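Ribose ABC transporter, substrate binding protein (Conexibacter woesei, PDB 4KQ9) probably binds a sugar such as ribose outside the membrane and delivers it to an ABC transporter. Local coordinates at residues A[47-57]-A[69-80]; A[85-96]-A[102-112]. The protein carries 1 engineered substitution. All blocks are in the same frame, centred on the assembly; numbering follows the deposited sequence.

In the fold
Following the chain from the N terminus, interaction 1 comes first. Helix 49-61 runs into strand 66-69, and the chain then returns through the loop 70-77 to the N-terminal turns of the same helix, closing a short helix-strand excursion. Interaction 2 opens only after that. It starts at the end of helix 78-86, makes strand 91-94, loops back through residues 95-105, and runs again in the same direction, as strand 106-109. The two contacts are in series and neither encloses the other. Helix 78-86 serves both. They also meet directly: Val69 O is probably hydrogen-bonded to Leu94 N, and Val78 packs on Val102. Together they tie two helices to three adjoining strands of the six-stranded parallel sheet.

Interaction 1 (A[47-57]-A[69-80]); sequences IDPGKQIDSID and VSPIDGSALVPT
Gln52 bonds through both ends of its side-chain amide to the backbone that follows strand 66-69. Its OE1 takes the N-H of Ile72 on a lone pair at 2.7 Å, almost straight at 170°. Its NE2 gives to Ser70 O at 2.9 Å, from above that carbonyl's plane. CG stands anti to the backbone N (chi1 -155°) and the extended chain carries the amide to the loop. NE2 also bonds Ser13 OG on strand 9-15. Ile72 slides past Gln52 in the opposite sense. An alanine here would remove the amide and would probably leave Ile72 N and Ser70 O without these partners, freeing the loop to shift.

Most of the other contacts are apolar. Ile72 CD1 meets Ile47 CG2 tightly at 3.5 Å. Leu77 CD1 lies 3.7 Å from Ile53 CG1. Ile56 and Val69 meet tip to tip, CD1 to CG1, at 4.0 Å. Thr80 CG2 packs against Ile56 CG2 at 3.5 Å.

Asp48 N-caps helix 49-61 through Lys51 N. Asp73 OD2 forms an Asx turn with Ser75 N and also accepts from Ala76 N. Helix 49-61 packs on the loop from strand 66-69 to helix 78-86, in the alpha/beta fold of periplasmic binding proteins.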
loop_
_atom_site.group_PDB
_atom_site.type_symbol
_atom_site.label_atom_id
_atom_site.label_comp_id
_atom_site.label_asym_id
_atom_site.label_seq_id
_atom_site.Cartn_x
_atom_site.Cartn_y
_atom_site.Cartn_z
ATOM N N ILE A 47 -7.868 9.352 13.581
ATOM C CA ILE A 47 -7.100 9.789 12.437
ATOM C C ILE A 47 -6.542 11.184 12.667
ATOM O O ILE A 47 -7.003 12.142 12.061
ATOM C CB ILE A 47 -7.902 9.689 11.128
ATOM C CG1 ILE A 47 -8.410 8.239 10.967
ATOM C CG2 ILE A 47 -7.034 10.108 9.940
ATOM C CD1 ILE A 47 -9.035 7.914 9.623
ATOM N N ASP A 48 -5.540 11.298 13.542
ATOM C CA ASP A 48 -4.858 12.584 13.765
ATOM C C ASP A 48 -3.428 12.408 14.306
ATOM O O ASP A 48 -3.237 11.663 15.285
ATOM C CB ASP A 48 -5.641 13.467 14.748
ATOM C CG ASP A 48 -4.900 14.774 15.072
ATOM O OD1 ASP A 48 -4.937 15.730 14.262
ATOM O OD2 ASP A 48 -4.262 14.851 16.139
ATOM N N PRO A 49 -2.448 13.147 13.728
ATOM C CA PRO A 49 -1.052 12.879 14.118
ATOM C C PRO A 49 -0.826 13.036 15.609
ATOM O O PRO A 49 -0.192 12.177 16.218
ATOM C CB PRO A 49 -0.243 13.910 13.332
ATOM C CG PRO A 49 -1.112 14.346 12.196
ATOM C CD PRO A 49 -2.540 14.135 12.633
ATOM N N GLY A 50 -1.407 14.095 16.188
ATOM C CA GLY A 50 -1.274 14.381 17.591
ATOM C C GLY A 50 -1.809 13.264 18.417
ATOM O O GLY A 50 -1.263 12.953 19.455
ATOM N N LYS A 51 -2.879 12.632 17.973
ATOM C CA LYS A 51 -3.481 11.569 18.756
ATOM C C LYS A 51 -2.584 10.315 18.699
ATOM O O LYS A 51 -2.471 9.529 19.678
ATOM C CB LYS A 51 -4.865 11.242 18.187
ATOM C CG LYS A 51 -5.951 11.027 19.232
ATOM C CD LYS A 51 -5.672 9.774 20.055
ATOM C CE LYS A 51 -6.966 9.098 20.484
ATOM N NZ LYS A 51 -7.520 8.221 19.432
ATOM N N GLN A 52 -1.994 10.088 17.528
ATOM C CA GLN A 52 -1.131 8.893 17.388
ATOM C C GLN A 52 0.123 9.042 18.245
ATOM O O GLN A 52 0.535 8.099 18.900
ATOM C CB GLN A 52 -0.745 8.585 15.935
ATOM C CG GLN A 52 -0.420 7.074 15.817
ATOM C CD GLN A 52 0.036 6.588 14.441
ATOM O OE1 GLN A 52 0.196 7.356 13.477
ATOM N NE2 GLN A 52 0.260 5.276 14.365
ATOM N N ILE A 53 0.681 10.243 18.238
ATOM C CA ILE A 53 1.807 10.609 19.107
ATOM C C ILE A 53 1.550 10.330 20.592
ATOM O O ILE A 53 2.407 9.757 21.271
ATOM C CB ILE A 53 2.197 12.055 18.888
ATOM C CG1 ILE A 53 2.805 12.186 17.515
ATOM C CG2 ILE A 53 3.186 12.524 19.946
ATOM C CD1 ILE A 53 3.052 13.608 17.095
ATOM N N ASP A 54 0.368 10.683 21.099
ATOM C CA ASP A 54 0.066 10.407 22.505
ATOM C C ASP A 54 -0.027 8.920 22.679
ATOM O O ASP A 54 0.363 8.355 23.730
ATOM C CB ASP A 54 -1.305 10.977 22.967
ATOM C CG ASP A 54 -1.457 12.495 22.773
ATOM O OD1 ASP A 54 -0.454 13.251 22.713
ATOM O OD2 ASP A 54 -2.632 12.932 22.700
ATOM N N SER A 55 -0.599 8.257 21.678
ATOM C CA SER A 55 -0.833 6.827 21.854
ATOM C C SER A 55 0.534 6.092 21.935
ATOM O O SER A 55 0.729 5.196 22.759
ATOM C CB SER A 55 -1.713 6.289 20.750
ATOM O OG SER A 55 -1.852 4.892 20.883
ATOM N N ILE A 56 1.482 6.551 21.118
ATOM C CA ILE A 56 2.804 5.941 21.038
ATOM C C ILE A 56 3.561 6.272 22.325
ATOM O O ILE A 56 4.052 5.353 23.025
ATOM C CB ILE A 56 3.575 6.487 19.827
ATOM C CG1 ILE A 56 3.041 5.806 18.557
ATOM C CG2 ILE A 56 5.084 6.261 19.981
ATOM C CD1 ILE A 56 3.506 6.445 17.289
ATOM N N ASP A 57 3.660 7.586 22.588
ATOM C CA ASP A 57 4.269 8.125 23.840
ATOM C C ASP A 57 3.759 7.337 25.018
ATOM O O ASP A 57 4.500 6.968 25.902
ATOM C CB ASP A 57 3.925 9.621 24.061
ATOM C CG ASP A 57 4.812 10.581 23.262
ATOM O OD1 ASP A 57 5.962 10.226 22.917
ATOM O OD2 ASP A 57 4.364 11.724 22.965
ATOM N N VAL A 69 4.727 0.213 14.390
ATOM C CA VAL A 69 4.007 1.427 14.107
ATOM C C VAL A 69 3.683 1.518 12.640
ATOM O O VAL A 69 4.584 1.487 11.819
ATOM C CB VAL A 69 4.825 2.692 14.431
ATOM C CG1 VAL A 69 3.957 3.916 14.232
ATOM C CG2 VAL A 69 5.381 2.664 15.859
ATOM N N SER A 70 2.398 1.669 12.310
ATOM C CA SER A 70 1.991 2.213 10.975
ATOM C C SER A 70 1.710 3.725 11.147
ATOM O O SER A 70 0.708 4.091 11.776
ATOM C CB SER A 70 0.754 1.518 10.431
ATOM O OG SER A 70 0.964 0.110 10.285
ATOM N N PRO A 71 2.593 4.598 10.645
ATOM C CA PRO A 71 2.511 6.025 10.997
ATOM C C PRO A 71 1.503 6.797 10.158
ATOM O O PRO A 71 1.542 6.748 8.931
ATOM C CB PRO A 71 3.906 6.545 10.706
ATOM C CG PRO A 71 4.422 5.654 9.643
ATOM C CD PRO A 71 3.754 4.325 9.785
ATOM N N ILE A 72 0.583 7.476 10.836
ATOM C CA ILE A 72 -0.371 8.344 10.144
ATOM C C ILE A 72 0.303 9.461 9.338
ATOM O O ILE A 72 -0.158 9.799 8.269
ATOM C CB ILE A 72 -1.423 8.964 11.087
ATOM C CG1 ILE A 72 -2.424 9.783 10.245
ATOM C CG2 ILE A 72 -0.789 9.862 12.141
ATOM C CD1 ILE A 72 -3.737 9.988 10.960
ATOM N N ASP A 73 1.390 10.025 9.830
ATOM C CA ASP A 73 2.132 11.021 9.055
ATOM C C ASP A 73 3.609 10.764 9.214
ATOM O O ASP A 73 4.117 10.742 10.333
ATOM C CB ASP A 73 1.838 12.461 9.531
ATOM C CG ASP A 73 2.786 13.496 8.892
ATOM O OD1 ASP A 73 2.687 13.729 7.679
ATOM O OD2 ASP A 73 3.664 14.054 9.574
ATOM N N GLY A 74 4.314 10.659 8.101
ATOM C CA GLY A 74 5.734 10.307 8.116
ATOM C C GLY A 74 6.759 11.282 8.692
ATOM O O GLY A 74 7.908 10.900 8.955
ATOM N N SER A 75 6.393 12.540 8.890
ATOM C CA SER A 75 7.365 13.508 9.440
ATOM C C SER A 75 7.021 13.967 10.843
ATOM O O SER A 75 7.907 14.162 11.655
ATOM C CB SER A 75 7.569 14.704 8.496
ATOM O OG SER A 75 6.342 15.255 8.068
ATOM N N ALA A 76 5.741 14.111 11.143
ATOM C CA ALA A 76 5.332 14.586 12.445
ATOM C C ALA A 76 5.662 13.581 13.528
ATOM O O ALA A 76 5.915 13.971 14.674
ATOM C CB ALA A 76 3.836 14.857 12.443
ATOM N N LEU A 77 5.626 12.290 13.162
ATOM C CA LEU A 77 5.888 11.181 14.092
ATOM C C LEU A 77 7.393 10.907 14.359
ATOM O O LEU A 77 7.725 10.128 15.242
ATOM C CB LEU A 77 5.199 9.880 13.609
ATOM C CG LEU A 77 3.836 9.584 14.232
ATOM C CD1 LEU A 77 2.919 10.791 14.053
ATOM C CD2 LEU A 77 3.209 8.362 13.611
ATOM N N VAL A 78 8.269 11.554 13.610
ATOM C CA VAL A 78 9.697 11.320 13.739
ATOM C C VAL A 78 10.242 11.461 15.149
ATOM O O VAL A 78 10.882 10.532 15.653
ATOM C CB VAL A 78 10.493 12.193 12.757
ATOM C CG1 VAL A 78 11.977 12.197 13.096
ATOM C CG2 VAL A 78 10.232 11.729 11.329
ATOM N N PRO A 79 9.997 12.598 15.803
ATOM C CA PRO A 79 10.536 12.794 17.159
ATOM C C PRO A 79 10.096 11.740 18.160
ATOM O O PRO A 79 10.879 11.209 18.924
ATOM C CB PRO A 79 9.958 14.169 17.558
ATOM C CG PRO A 79 9.850 14.878 16.267
ATOM C CD PRO A 79 9.388 13.829 15.288
ATOM N N THR A 80 8.828 11.427 18.131
ATOM C CA THR A 80 8.284 10.413 18.993
ATOM C C THR A 80 8.894 9.008 18.735
ATOM O O THR A 80 9.298 8.311 19.635
ATOM C CB THR A 80 6.763 10.339 18.767
ATOM O OG1 THR A 80 6.243 11.662 18.583
ATOM C CG2 THR A 80 6.075 9.635 19.929
#

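Interaction 2 (A[85-96]-A[102-112]); sequences VEDGVPVILLAD and VGQLSFVGSDF
Leu93 and Phe107 pair at the middle of two parallel strands, 91-94 and 106-109, whose axes approach to 4.6 Å. Leu93 N gives to Ser106 O at 2.8 Å, and Leu93 O takes Val108 N at 168°. Ala95 N then reaches Val108 O. At the other end Leu105 N bonds Val91 O, more bent at 130°. Ser106 N is buried and has no partner in the model.

Side chains line both faces of the pair. On one, Ile92 CG2 meets Val108 CG2 at 3.9 Å, and Leu94 lies alongside Val108, pointing the same way. On the other, Leu93 CB touches Phe107 CD1 at 3.9 Å. Phe107 CG is anti to the backbone N (chi1 173°), which swings the ring along the strand toward Asp96, and CE1 comes 3.4 Å from Asp96 C. Leu93 O and Ala95 C lie at the ring's edge. Leu93 CD1 also packs 3.8 Å from Gln104 CG, the two side chains crossing at about a right angle.

Further out, one water links Val91 N to Gly103 O, and two others join Ala95 O to the backbone of Ser110. Gln104 OE1 accepts from Val102 N. Gln104 NE2 and Asp96 OD2 each bond a glycerol, at separate places and probably from the crystallisation liquor. Arg271 makes a cation-pi contact with Phe107.

In the sheet, strand 91-94 pairs with strand 66-69 and strand 106-109 with strand 271-273. Helix 247-264 packs on Ile92 and Leu94, helix 20-35 touches Ala95 and Asp96, and helix 78-86 lies against Val91 and Val102.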
loop_
_atom_site.group_PDB
_atom_site.type_symbol
_atom_site.label_atom_id
_atom_site.label_comp_id
_atom_site.label_asym_id
_atom_site.label_seq_id
_atom_site.Cartn_x
_atom_site.Cartn_y
_atom_site.Cartn_z
ATOM N N VAL A 85 13.016 4.603 20.260
ATOM C CA VAL A 85 14.243 3.919 19.925
ATOM C C VAL A 85 15.310 4.248 21.001
ATOM O O VAL A 85 15.832 3.368 21.658
ATOM C CB VAL A 85 14.757 4.378 18.552
ATOM C CG1 VAL A 85 16.111 3.756 18.264
ATOM C CG2 VAL A 85 13.799 4.006 17.419
ATOM N N GLU A 86 15.580 5.531 21.184
ATOM C CA GLU A 86 16.557 6.002 22.192
ATOM C C GLU A 86 16.210 5.573 23.601
ATOM O O GLU A 86 17.055 5.590 24.487
ATOM C CB GLU A 86 16.707 7.506 22.099
ATOM C CG GLU A 86 17.364 7.900 20.786
ATOM C CD GLU A 86 17.426 9.407 20.571
ATOM O OE1 GLU A 86 16.677 10.147 21.243
ATOM O OE2 GLU A 86 18.228 9.851 19.717
ATOM N N ASP A 87 14.972 5.145 23.796
ATOM C CA ASP A 87 14.539 4.572 25.050
ATOM C C ASP A 87 14.679 3.069 25.058
ATOM O O ASP A 87 14.164 2.398 25.964
ATOM C CB ASP A 87 13.089 4.976 25.334
ATOM C CG ASP A 87 12.986 6.313 26.068
ATOM O OD1 ASP A 87 14.023 6.776 26.616
ATOM O OD2 ASP A 87 11.867 6.892 26.106
ATOM N N GLY A 88 15.363 2.545 24.038
ATOM C CA GLY A 88 15.672 1.134 23.917
ATOM C C GLY A 88 14.530 0.228 23.482
ATOM O O GLY A 88 14.652 -0.972 23.618
ATOM N N VAL A 89 13.415 0.773 22.992
ATOM C CA VAL A 89 12.359 -0.102 22.412
ATOM C C VAL A 89 12.689 -0.426 20.949
ATOM O O VAL A 89 12.869 0.464 20.150
ATOM C CB VAL A 89 10.947 0.532 22.479
ATOM C CG1 VAL A 89 9.892 -0.501 22.055
ATOM C CG2 VAL A 89 10.654 1.071 23.865
ATOM N N PRO A 90 12.817 -1.692 20.598
ATOM C CA PRO A 90 13.003 -1.996 19.162
ATOM C C PRO A 90 11.701 -1.603 18.436
ATOM O O PRO A 90 10.623 -1.980 18.915
ATOM C CB PRO A 90 13.119 -3.497 19.117
ATOM C CG PRO A 90 13.057 -3.987 20.539
ATOM C CD PRO A 90 12.639 -2.874 21.427
ATOM N N VAL A 91 11.816 -0.855 17.338
ATOM C CA VAL A 91 10.654 -0.372 16.594
ATOM C C VAL A 91 10.647 -0.906 15.163
ATOM O O VAL A 91 11.644 -0.824 14.486
ATOM C CB VAL A 91 10.700 1.134 16.484
ATOM C CG1 VAL A 91 9.574 1.673 15.622
ATOM C CG2 VAL A 91 10.658 1.757 17.879
ATOM N N ILE A 92 9.502 -1.363 14.681
ATOM C CA ILE A 92 9.379 -1.757 13.288
ATOM C C ILE A 92 8.331 -0.809 12.705
ATOM O O ILE A 92 7.252 -0.701 13.250
ATOM C CB ILE A 92 8.935 -3.226 13.112
ATOM C CG1 ILE A 92 10.058 -4.178 13.583
ATOM C CG2 ILE A 92 8.580 -3.507 11.633
ATOM C CD1 ILE A 92 9.624 -5.642 13.568
ATOM N N LEU A 93 8.651 -0.177 11.599
ATOM C CA LEU A 93 7.681 0.541 10.843
ATOM C C LEU A 93 6.947 -0.420 9.909
ATOM O O LEU A 93 7.552 -1.344 9.326
ATOM C CB LEU A 93 8.341 1.650 10.023
ATOM C CG LEU A 93 9.107 2.585 10.929
ATOM C CD1 LEU A 93 10.023 3.420 10.069
ATOM C CD2 LEU A 93 8.108 3.373 11.780
ATOM N N LEU A 94 5.655 -0.174 9.719
ATOM C CA LEU A 94 4.812 -1.158 9.037
ATOM C C LEU A 94 3.887 -0.454 8.049
ATOM O O LEU A 94 3.164 0.460 8.440
ATOM C CB LEU A 94 4.044 -1.977 10.083
ATOM C CG LEU A 94 3.138 -3.052 9.519
ATOM C CD1 LEU A 94 3.828 -3.993 8.581
ATOM C CD2 LEU A 94 2.440 -3.880 10.567
ATOM N N ALA A 95 3.945 -0.889 6.791
ATOM C CA ALA A 95 3.201 -0.389 5.586
ATOM C C ALA A 95 3.650 0.966 5.017
ATOM O O ALA A 95 3.702 1.178 3.781
ATOM C CB ALA A 95 1.700 -0.419 5.801
ATOM N N ASP A 96 3.945 1.882 5.915
ATOM C CA ASP A 96 4.437 3.192 5.599
ATOM C C ASP A 96 5.615 3.551 6.496
ATOM O O ASP A 96 5.669 3.176 7.689
ATOM C CB ASP A 96 3.336 4.244 5.787
ATOM C CG ASP A 96 2.227 4.123 4.757
ATOM O OD1 ASP A 96 2.473 4.399 3.540
ATOM O OD2 ASP A 96 1.109 3.735 5.179
ATOM N N VAL A 102 15.290 6.879 11.725
ATOM C CA VAL A 102 15.442 7.126 13.136
ATOM C C VAL A 102 15.992 5.915 13.915
ATOM O O VAL A 102 15.768 5.824 15.116
ATOM C CB VAL A 102 14.093 7.618 13.755
ATOM C CG1 VAL A 102 13.579 8.851 13.013
ATOM C CG2 VAL A 102 13.036 6.533 13.734
ATOM N N GLY A 103 16.686 4.967 13.273
ATOM C CA GLY A 103 17.225 3.838 14.055
ATOM C C GLY A 103 16.220 2.713 14.343
ATOM O O GLY A 103 16.423 1.827 15.226
ATOM N N GLN A 104 15.138 2.708 13.583
ATOM C CA GLN A 104 14.234 1.565 13.595
ATOM C C GLN A 104 14.976 0.287 13.269
ATOM O O GLN A 104 15.954 0.262 12.471
ATOM C CB GLN A 104 13.033 1.794 12.677
ATOM C CG GLN A 104 13.274 1.712 11.178
ATOM C CD GLN A 104 13.851 2.992 10.627
ATOM O OE1 GLN A 104 13.940 3.986 11.350
ATOM N NE2 GLN A 104 14.233 2.991 9.341
ATOM N N LEU A 105 14.495 -0.771 13.859
ATOM C CA LEU A 105 14.912 -2.133 13.532
ATOM C C LEU A 105 14.654 -2.525 12.082
ATOM O O LEU A 105 15.533 -3.131 11.438
ATOM C CB LEU A 105 14.180 -3.098 14.477
ATOM C CG LEU A 105 14.626 -4.546 14.524
ATOM C CD1 LEU A 105 15.945 -4.638 15.273
ATOM C CD2 LEU A 105 13.531 -5.427 15.153
ATOM N N SER A 106 13.455 -2.211 11.565
ATOM C CA SER A 106 13.138 -2.434 10.181
ATOM C C SER A 106 11.903 -1.617 9.735
ATOM O O SER A 106 11.143 -1.083 10.562
ATOM C CB SER A 106 12.883 -3.936 9.946
ATOM O OG SER A 106 12.834 -4.226 8.570
ATOM N N PHE A 107 11.733 -1.558 8.415
ATOM C CA PHE A 107 10.566 -1.027 7.724
ATOM C C PHE A 107 10.039 -2.143 6.830
ATOM O O PHE A 107 10.683 -2.575 5.913
ATOM C CB PHE A 107 10.945 0.210 6.956
ATOM C CG PHE A 107 9.862 0.742 6.063
ATOM C CD1 PHE A 107 8.521 0.491 6.295
ATOM C CD2 PHE A 107 10.207 1.528 4.992
ATOM C CE1 PHE A 107 7.543 0.954 5.418
ATOM C CE2 PHE A 107 9.244 2.020 4.131
ATOM C CZ PHE A 107 7.902 1.752 4.342
ATOM N N VAL A 108 8.910 -2.695 7.222
ATOM C CA VAL A 108 8.234 -3.795 6.566
ATOM C C VAL A 108 7.091 -3.156 5.769
ATOM O O VAL A 108 6.220 -2.469 6.348
ATOM C CB VAL A 108 7.669 -4.796 7.599
ATOM C CG1 VAL A 108 6.757 -5.828 6.986
ATOM C CG2 VAL A 108 8.781 -5.533 8.296
ATOM N N GLY A 109 7.069 -3.400 4.458
ATOM C CA GLY A 109 5.978 -2.882 3.663
ATOM C C GLY A 109 6.295 -2.914 2.168
ATOM O O GLY A 109 7.361 -3.362 1.732
ATOM N N SER A 110 5.276 -2.618 1.361
ATOM C CA SER A 110 5.412 -2.809 -0.082
ATOM C C SER A 110 6.518 -1.935 -0.649
ATOM O O SER A 110 6.819 -0.892 -0.116
ATOM C CB SER A 110 4.103 -2.431 -0.845
ATOM O OG SER A 110 3.023 -3.123 -0.361
ATOM N N ASP A 111 7.052 -2.389 -1.774
ATOM C CA ASP A 111 7.942 -1.621 -2.620
ATOM C C ASP A 111 7.088 -0.881 -3.645
ATOM O O ASP A 111 6.639 -1.474 -4.645
ATOM C CB ASP A 111 8.844 -2.608 -3.346
ATOM C CG ASP A 111 9.844 -1.928 -4.291
ATOM O OD1 ASP A 111 9.806 -0.700 -4.464
ATOM O OD2 ASP A 111 10.667 -2.685 -4.862
ATOM N N PHE A 112 6.838 0.375 -3.359
ATOM C CA PHE A 112 5.914 1.180 -4.139
ATOM C C PHE A 112 6.443 1.330 -5.589
ATOM O O PHE A 112 5.640 1.397 -6.496
ATOM C CB PHE A 112 5.695 2.545 -3.522
ATOM C CG PHE A 112 5.109 2.549 -2.117
ATOM C CD1 PHE A 112 4.168 1.630 -1.710
ATOM C CD2 PHE A 112 5.443 3.611 -1.233
ATOM C CE1 PHE A 112 3.633 1.658 -0.428
ATOM C CE2 PHE A 112 4.889 3.667 0.044
ATOM C CZ PHE A 112 3.982 2.678 0.453
HETATM O O HOH W 1 14.487 -0.056 16.904
HETATM O O HOH W 2 2.793 -1.297 2.292
HETATM O O HOH W 3 5.929 0.464 2.143
#